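Local structure of Dot/Icm T4SS effector (Legionella pneumophila subsp. pneumophila, 4HFV) at residues A[2-16]-A[109-122]. The protein is a putative Dot/Icm type IV secretion effector whose molecular function is not established, possibly linked to metaeffector activity inside the host cell. Numbering follows the deposited sequence.
Sequences MSFELVAYEKLKGSI and SLDLNKDNNPNRED
A capping box at the start of helix 120-136 receives the extended N-terminal arm of the chain. In the box, Asp122 N donates to Asn119 OD1 and Asn119 N to Asp122 OD2. Phe4 N also donates to Asp122 OD2, at 3.0 Å. The two backbone donors meet this oxygen from opposite faces of the carboxylate, which should help fix its rotation. The helix start probably stabilises its negative charge. Asn119 ND2 adds a weak bond to Met2 O.

Asn116 makes the second polar link. Its CG is anti to the backbone N (chi1 -173°), which turns the amide back to the arm. Glu5 N meets Asn116 OD1 in the carbonyl plane at 3.0 Å, in a nearly straight bond (170°). Asn116 ND2 donates to Asp111 O, so both ends of the amide are held. One water joins Glu5 O, Leu110 O and Asn116 ND2.

The Phe4 ring packs beside the Asn116 amide, its plane 17° from that of the amide. Leu110 O sits at the ring edge, 3.3 Å from Phe4 CE1. Leu112 CD2 approaches Phe4 CE1 obliquely at 3.5 Å, and Pro118 CG packs alongside Phe4 CB. Farther along, Val7 CG2 rests 3.4 Å from Ser109 O. Leu12 CD1 touches Ser109 CB. Ser15 OG lies 2.8 Å from Ser109 OG.

The contact thus joins the arm and the start of helix 9-27 to the end of helix 101-109, the linker after it and the first turn of helix 120-136. Asn78 of helix 70-90 touches Phe4, Leu12 and Leu110, while Met126 of helix 120-136 also packs against Phe4.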
loop_
_atom_site.group_PDB
_atom_site.type_symbol
_atom_site.label_atom_id
_atom_site.label_comp_id
_atom_site.label_asym_id
_atom_site.label_seq_id
_atom_site.Cartn_x
_atom_site.Cartn_y
_atom_site.Cartn_z
HETATM N N MSE A 2 24.263 2.220 -2.774
HETATM C CA MSE A 2 23.859 1.202 -3.797
HETATM C C MSE A 2 22.465 1.517 -4.355
HETATM O O MSE A 2 21.485 1.500 -3.610
HETATM C CB MSE A 2 23.853 -0.203 -3.176
HETATM C CG MSE A 2 23.618 -1.345 -4.181
HETATM SE SE MSE A 2 23.217 -3.094 -3.361
HETATM C CE MSE A 2 21.387 -2.762 -2.762
ATOM N N SER A 3 22.385 1.775 -5.664
ATOM C CA SER A 3 21.144 2.163 -6.326
ATOM C C SER A 3 21.069 1.519 -7.708
ATOM O O SER A 3 22.091 1.143 -8.277
ATOM C CB SER A 3 21.093 3.677 -6.493
ATOM O OG SER A 3 19.752 4.115 -6.566
ATOM N N PHE A 4 19.870 1.434 -8.270
ATOM C CA PHE A 4 19.698 0.792 -9.563
ATOM C C PHE A 4 19.259 1.792 -10.626
ATOM O O PHE A 4 18.257 2.490 -10.469
ATOM C CB PHE A 4 18.656 -0.313 -9.462
ATOM C CG PHE A 4 18.409 -1.038 -10.752
ATOM C CD1 PHE A 4 19.415 -1.840 -11.320
ATOM C CD2 PHE A 4 17.190 -0.950 -11.389
ATOM C CE1 PHE A 4 19.198 -2.521 -12.503
ATOM C CE2 PHE A 4 16.954 -1.625 -12.557
ATOM C CZ PHE A 4 17.968 -2.413 -13.138
ATOM N N GLU A 5 19.997 1.837 -11.728
ATOM C CA GLU A 5 19.562 2.612 -12.861
ATOM C C GLU A 5 18.670 1.748 -13.783
ATOM O O GLU A 5 19.071 0.637 -14.231
ATOM C CB GLU A 5 20.778 3.171 -13.608
ATOM C CG GLU A 5 20.454 4.400 -14.452
ATOM C CD GLU A 5 21.628 4.827 -15.331
ATOM O OE1 GLU A 5 22.266 5.849 -15.004
ATOM O OE2 GLU A 5 21.909 4.140 -16.339
ATOM N N LEU A 6 17.464 2.226 -14.084
ATOM C CA LEU A 6 16.614 1.461 -14.990
ATOM C C LEU A 6 17.260 1.309 -16.376
ATOM O O LEU A 6 17.795 2.266 -16.923
ATOM C CB LEU A 6 15.233 2.101 -15.154
ATOM C CG LEU A 6 14.351 2.167 -13.918
ATOM C CD1 LEU A 6 13.121 3.004 -14.233
ATOM C CD2 LEU A 6 13.953 0.774 -13.468
ATOM N N VAL A 7 17.200 0.111 -16.944
ATOM C CA VAL A 7 17.654 -0.064 -18.320
ATOM C C VAL A 7 16.623 0.568 -19.258
ATOM O O VAL A 7 15.444 0.291 -19.117
ATOM C CB VAL A 7 17.785 -1.562 -18.706
ATOM C CG1 VAL A 7 18.306 -1.694 -20.160
ATOM C CG2 VAL A 7 18.714 -2.296 -17.743
ATOM N N ALA A 8 17.054 1.332 -20.264
ATOM C CA ALA A 8 16.070 1.894 -21.203
ATOM C C ALA A 8 15.159 0.812 -21.810
ATOM O O ALA A 8 15.590 -0.328 -22.077
ATOM C CB ALA A 8 16.734 2.753 -22.278
ATOM N N TYR A 9 13.873 1.151 -21.978
ATOM C CA TYR A 9 12.882 0.161 -22.415
ATOM C C TYR A 9 13.223 -0.554 -23.756
ATOM O O TYR A 9 13.131 -1.794 -23.856
ATOM C CB TYR A 9 11.498 0.814 -22.526
ATOM C CG TYR A 9 10.462 -0.122 -23.068
ATOM C CD1 TYR A 9 9.869 -1.059 -22.267
ATOM C CD2 TYR A 9 10.102 -0.082 -24.412
ATOM C CE1 TYR A 9 8.933 -1.949 -22.780
ATOM C CE2 TYR A 9 9.173 -0.967 -24.934
ATOM C CZ TYR A 9 8.580 -1.897 -24.105
ATOM O OH TYR A 9 7.630 -2.789 -24.622
ATOM N N GLU A 10 13.568 0.188 -24.805
ATOM C CA GLU A 10 13.774 -0.505 -26.098
ATOM C C GLU A 10 14.894 -1.531 -26.009
ATOM O O GLU A 10 14.778 -2.651 -26.531
ATOM C CB GLU A 10 14.037 0.464 -27.218
ATOM C CG GLU A 10 12.817 1.331 -27.585
ATOM C CD GLU A 10 11.604 0.507 -28.049
ATOM O OE1 GLU A 10 11.806 -0.510 -28.743
ATOM O OE2 GLU A 10 10.446 0.886 -27.729
ATOM N N LYS A 11 15.981 -1.132 -25.360
ATOM C CA LYS A 11 17.137 -1.980 -25.192
ATOM C C LYS A 11 16.764 -3.229 -24.399
ATOM O O LYS A 11 17.087 -4.365 -24.814
ATOM C CB LYS A 11 18.245 -1.223 -24.485
ATOM C CG LYS A 11 19.549 -1.981 -24.440
ATOM C CD LYS A 11 20.212 -1.803 -23.118
ATOM C CE LYS A 11 21.649 -1.381 -23.272
ATOM N NZ LYS A 11 22.597 -2.537 -23.194
ATOM N N LEU A 12 16.033 -3.053 -23.300
ATOM C CA LEU A 12 15.652 -4.181 -22.456
ATOM C C LEU A 12 14.714 -5.126 -23.189
ATOM O O LEU A 12 14.844 -6.351 -23.094
ATOM C CB LEU A 12 15.000 -3.675 -21.133
ATOM C CG LEU A 12 14.620 -4.782 -20.150
ATOM C CD1 LEU A 12 15.766 -5.723 -19.807
ATOM C CD2 LEU A 12 14.033 -4.174 -18.859
ATOM N N LYS A 13 13.737 -4.557 -23.887
ATOM C CA LYS A 13 12.829 -5.314 -24.725
ATOM C C LYS A 13 13.638 -6.170 -25.683
ATOM O O LYS A 13 13.381 -7.351 -25.851
ATOM C CB LYS A 13 11.966 -4.351 -25.534
ATOM C CG LYS A 13 11.179 -4.998 -26.606
ATOM C CD LYS A 13 10.407 -4.015 -27.487
ATOM C CE LYS A 13 9.652 -4.802 -28.593
ATOM N NZ LYS A 13 8.656 -3.993 -29.389
ATOM N N GLY A 14 14.613 -5.544 -26.328
ATOM C CA GLY A 14 15.467 -6.250 -27.265
ATOM C C GLY A 14 16.236 -7.397 -26.628
ATOM O O GLY A 14 16.294 -8.502 -27.177
ATOM N N SER A 15 16.819 -7.186 -25.455
ATOM C CA SER A 15 17.660 -8.250 -24.932
ATOM C C SER A 15 16.792 -9.344 -24.349
ATOM O O SER A 15 17.165 -10.506 -24.398
ATOM C CB SER A 15 18.702 -7.731 -23.917
ATOM O OG SER A 15 18.066 -7.275 -22.778
ATOM N N ILE A 16 15.599 -9.008 -23.855
ATOM C CA ILE A 16 14.722 -10.042 -23.338
ATOM C C ILE A 16 14.226 -10.905 -24.498
ATOM O O ILE A 16 14.132 -12.121 -24.386
ATOM C CB ILE A 16 13.541 -9.434 -22.540
ATOM C CG1 ILE A 16 14.029 -8.949 -21.169
ATOM C CG2 ILE A 16 12.392 -10.451 -22.369
ATOM C CD1 ILE A 16 13.010 -8.144 -20.473
ATOM N N SER A 109 20.644 -8.652 -18.817
ATOM C CA SER A 109 19.743 -7.697 -19.458
ATOM C C SER A 109 19.540 -6.482 -18.565
ATOM O O SER A 109 19.437 -5.350 -19.031
ATOM C CB SER A 109 18.387 -8.336 -19.757
ATOM O OG SER A 109 18.470 -9.268 -20.827
ATOM N N LEU A 110 19.489 -6.737 -17.274
ATOM C CA LEU A 110 19.260 -5.696 -16.283
ATOM C C LEU A 110 20.565 -4.926 -15.906
ATOM O O LEU A 110 20.524 -3.932 -15.221
ATOM C CB LEU A 110 18.605 -6.319 -15.071
ATOM C CG LEU A 110 17.134 -6.743 -15.225
ATOM C CD1 LEU A 110 16.621 -7.574 -14.050
ATOM C CD2 LEU A 110 16.255 -5.484 -15.436
ATOM N N ASP A 111 21.707 -5.435 -16.344
ATOM C CA ASP A 111 23.019 -4.852 -16.042
ATOM C C ASP A 111 23.275 -4.798 -14.541
ATOM O O ASP A 111 23.920 -3.869 -14.031
ATOM C CB ASP A 111 23.228 -3.477 -16.695
ATOM C CG ASP A 111 24.719 -3.059 -16.728
ATOM O OD1 ASP A 111 25.599 -3.940 -16.922
ATOM O OD2 ASP A 111 25.006 -1.870 -16.515
ATOM N N LEU A 112 22.848 -5.850 -13.854
ATOM C CA LEU A 112 23.016 -5.933 -12.428
ATOM C C LEU A 112 24.441 -6.285 -12.041
ATOM O O LEU A 112 25.084 -7.157 -12.636
ATOM C CB LEU A 112 22.041 -6.958 -11.830
ATOM C CG LEU A 112 20.563 -6.582 -11.853
ATOM C CD1 LEU A 112 19.754 -7.827 -11.540
ATOM C CD2 LEU A 112 20.257 -5.471 -10.851
ATOM N N ASN A 113 24.929 -5.581 -11.025
ATOM C CA ASN A 113 26.291 -5.770 -10.510
ATOM C C ASN A 113 26.372 -5.215 -9.087
ATOM O O ASN A 113 25.401 -4.619 -8.573
ATOM C CB ASN A 113 27.338 -5.112 -11.426
ATOM C CG ASN A 113 27.147 -3.597 -11.558
ATOM O OD1 ASN A 113 27.267 -2.854 -10.582
ATOM N ND2 ASN A 113 26.855 -3.136 -12.772
ATOM N N LYS A 114 27.519 -5.413 -8.452
ATOM C CA LYS A 114 27.692 -5.041 -7.052
ATOM C C LYS A 114 27.244 -3.596 -6.736
ATOM O O LYS A 114 26.639 -3.355 -5.691
ATOM C CB LYS A 114 29.143 -5.302 -6.637
ATOM C CG LYS A 114 29.529 -4.725 -5.293
ATOM C CD LYS A 114 30.824 -5.340 -4.751
ATOM C CE LYS A 114 31.981 -5.312 -5.758
ATOM N NZ LYS A 114 32.452 -3.933 -6.098
ATOM N N ASP A 115 27.490 -2.656 -7.646
ATOM C CA ASP A 115 27.156 -1.241 -7.419
ATOM C C ASP A 115 25.856 -0.765 -8.106
ATOM O O ASP A 115 25.346 0.326 -7.832
ATOM C CB ASP A 115 28.328 -0.390 -7.885
ATOM C CG ASP A 115 29.648 -0.860 -7.297
ATOM O OD1 ASP A 115 29.688 -1.053 -6.056
ATOM O OD2 ASP A 115 30.619 -1.056 -8.075
ATOM N N ASN A 116 25.323 -1.594 -8.992
ATOM C CA ASN A 116 24.108 -1.278 -9.714
ATOM C C ASN A 116 23.093 -2.365 -9.384
ATOM O O ASN A 116 23.031 -3.392 -10.058
ATOM C CB ASN A 116 24.375 -1.250 -11.225
ATOM C CG ASN A 116 23.174 -0.763 -12.009
ATOM O OD1 ASN A 116 22.472 0.176 -11.583
ATOM N ND2 ASN A 116 22.908 -1.403 -13.142
ATOM N N ASN A 117 22.326 -2.155 -8.320
ATOM C CA ASN A 117 21.413 -3.176 -7.788
ATOM C C ASN A 117 20.352 -2.481 -6.929
ATOM O O ASN A 117 20.661 -1.558 -6.187
ATOM C CB ASN A 117 22.206 -4.189 -6.928
ATOM C CG ASN A 117 21.898 -5.647 -7.282
ATOM O OD1 ASN A 117 20.846 -6.183 -6.907
ATOM N ND2 ASN A 117 22.837 -6.308 -7.992
ATOM N N PRO A 118 19.092 -2.930 -7.015
ATOM C CA PRO A 118 18.010 -2.148 -6.447
ATOM C C PRO A 118 18.084 -2.114 -4.940
ATOM O O PRO A 118 18.206 -3.170 -4.353
ATOM C CB PRO A 118 16.736 -2.927 -6.884
ATOM C CG PRO A 118 17.133 -3.729 -8.001
ATOM C CD PRO A 118 18.600 -4.036 -7.837
ATOM N N ASN A 119 18.003 -0.929 -4.342
ATOM C CA ASN A 119 17.784 -0.808 -2.920
ATOM C C ASN A 119 16.282 -0.950 -2.613
ATOM O O ASN A 119 15.485 -1.246 -3.508
ATOM C CB ASN A 119 18.388 0.487 -2.356
ATOM C CG ASN A 119 17.769 1.740 -2.927
ATOM O OD1 ASN A 119 16.581 1.786 -3.269
ATOM N ND2 ASN A 119 18.581 2.783 -3.025
ATOM N N ARG A 120 15.904 -0.807 -1.344
ATOM C CA ARG A 120 14.517 -1.061 -0.943
ATOM C C ARG A 120 13.570 -0.084 -1.614
ATOM O O ARG A 120 12.419 -0.411 -1.972
ATOM C CB ARG A 120 14.374 -0.888 0.571
ATOM C CG ARG A 120 14.881 -2.056 1.359
ATOM C CD ARG A 120 14.534 -1.874 2.838
ATOM N NE ARG A 120 15.314 -0.805 3.451
ATOM C CZ ARG A 120 16.432 -0.999 4.151
ATOM N NH1 ARG A 120 17.087 0.028 4.665
ATOM N NH2 ARG A 120 16.903 -2.222 4.341
ATOM N N GLU A 121 14.052 1.144 -1.726
ATOM C CA GLU A 121 13.292 2.211 -2.325
ATOM C C GLU A 121 13.022 1.835 -3.788
ATOM O O GLU A 121 11.869 1.792 -4.233
ATOM C CB GLU A 121 14.088 3.510 -2.184
ATOM C CG GLU A 121 14.562 3.773 -0.738
ATOM C CD GLU A 121 16.063 3.530 -0.511
ATOM O OE1 GLU A 121 16.859 4.450 -0.830
ATOM O OE2 GLU A 121 16.440 2.439 0.003
ATOM N N ASP A 122 14.095 1.510 -4.510
ATOM C CA ASP A 122 13.990 1.123 -5.910
ATOM C C ASP A 122 12.992 -0.002 -6.102
ATOM O O ASP A 122 12.214 0.005 -7.052
ATOM C CB ASP A 122 15.331 0.603 -6.420
ATOM C CG ASP A 122 16.418 1.668 -6.444
ATOM O OD1 ASP A 122 16.101 2.865 -6.666
ATOM O OD2 ASP A 122 17.603 1.302 -6.244
HETATM O O HOH W 1 23.249 2.556 -10.529
HETATM O O HOH W 2 15.381 2.490 -9.610
HETATM O O HOH W 3 20.775 -1.281 -15.069
HETATM O O HOH W 4 19.000 -5.072 -21.855
#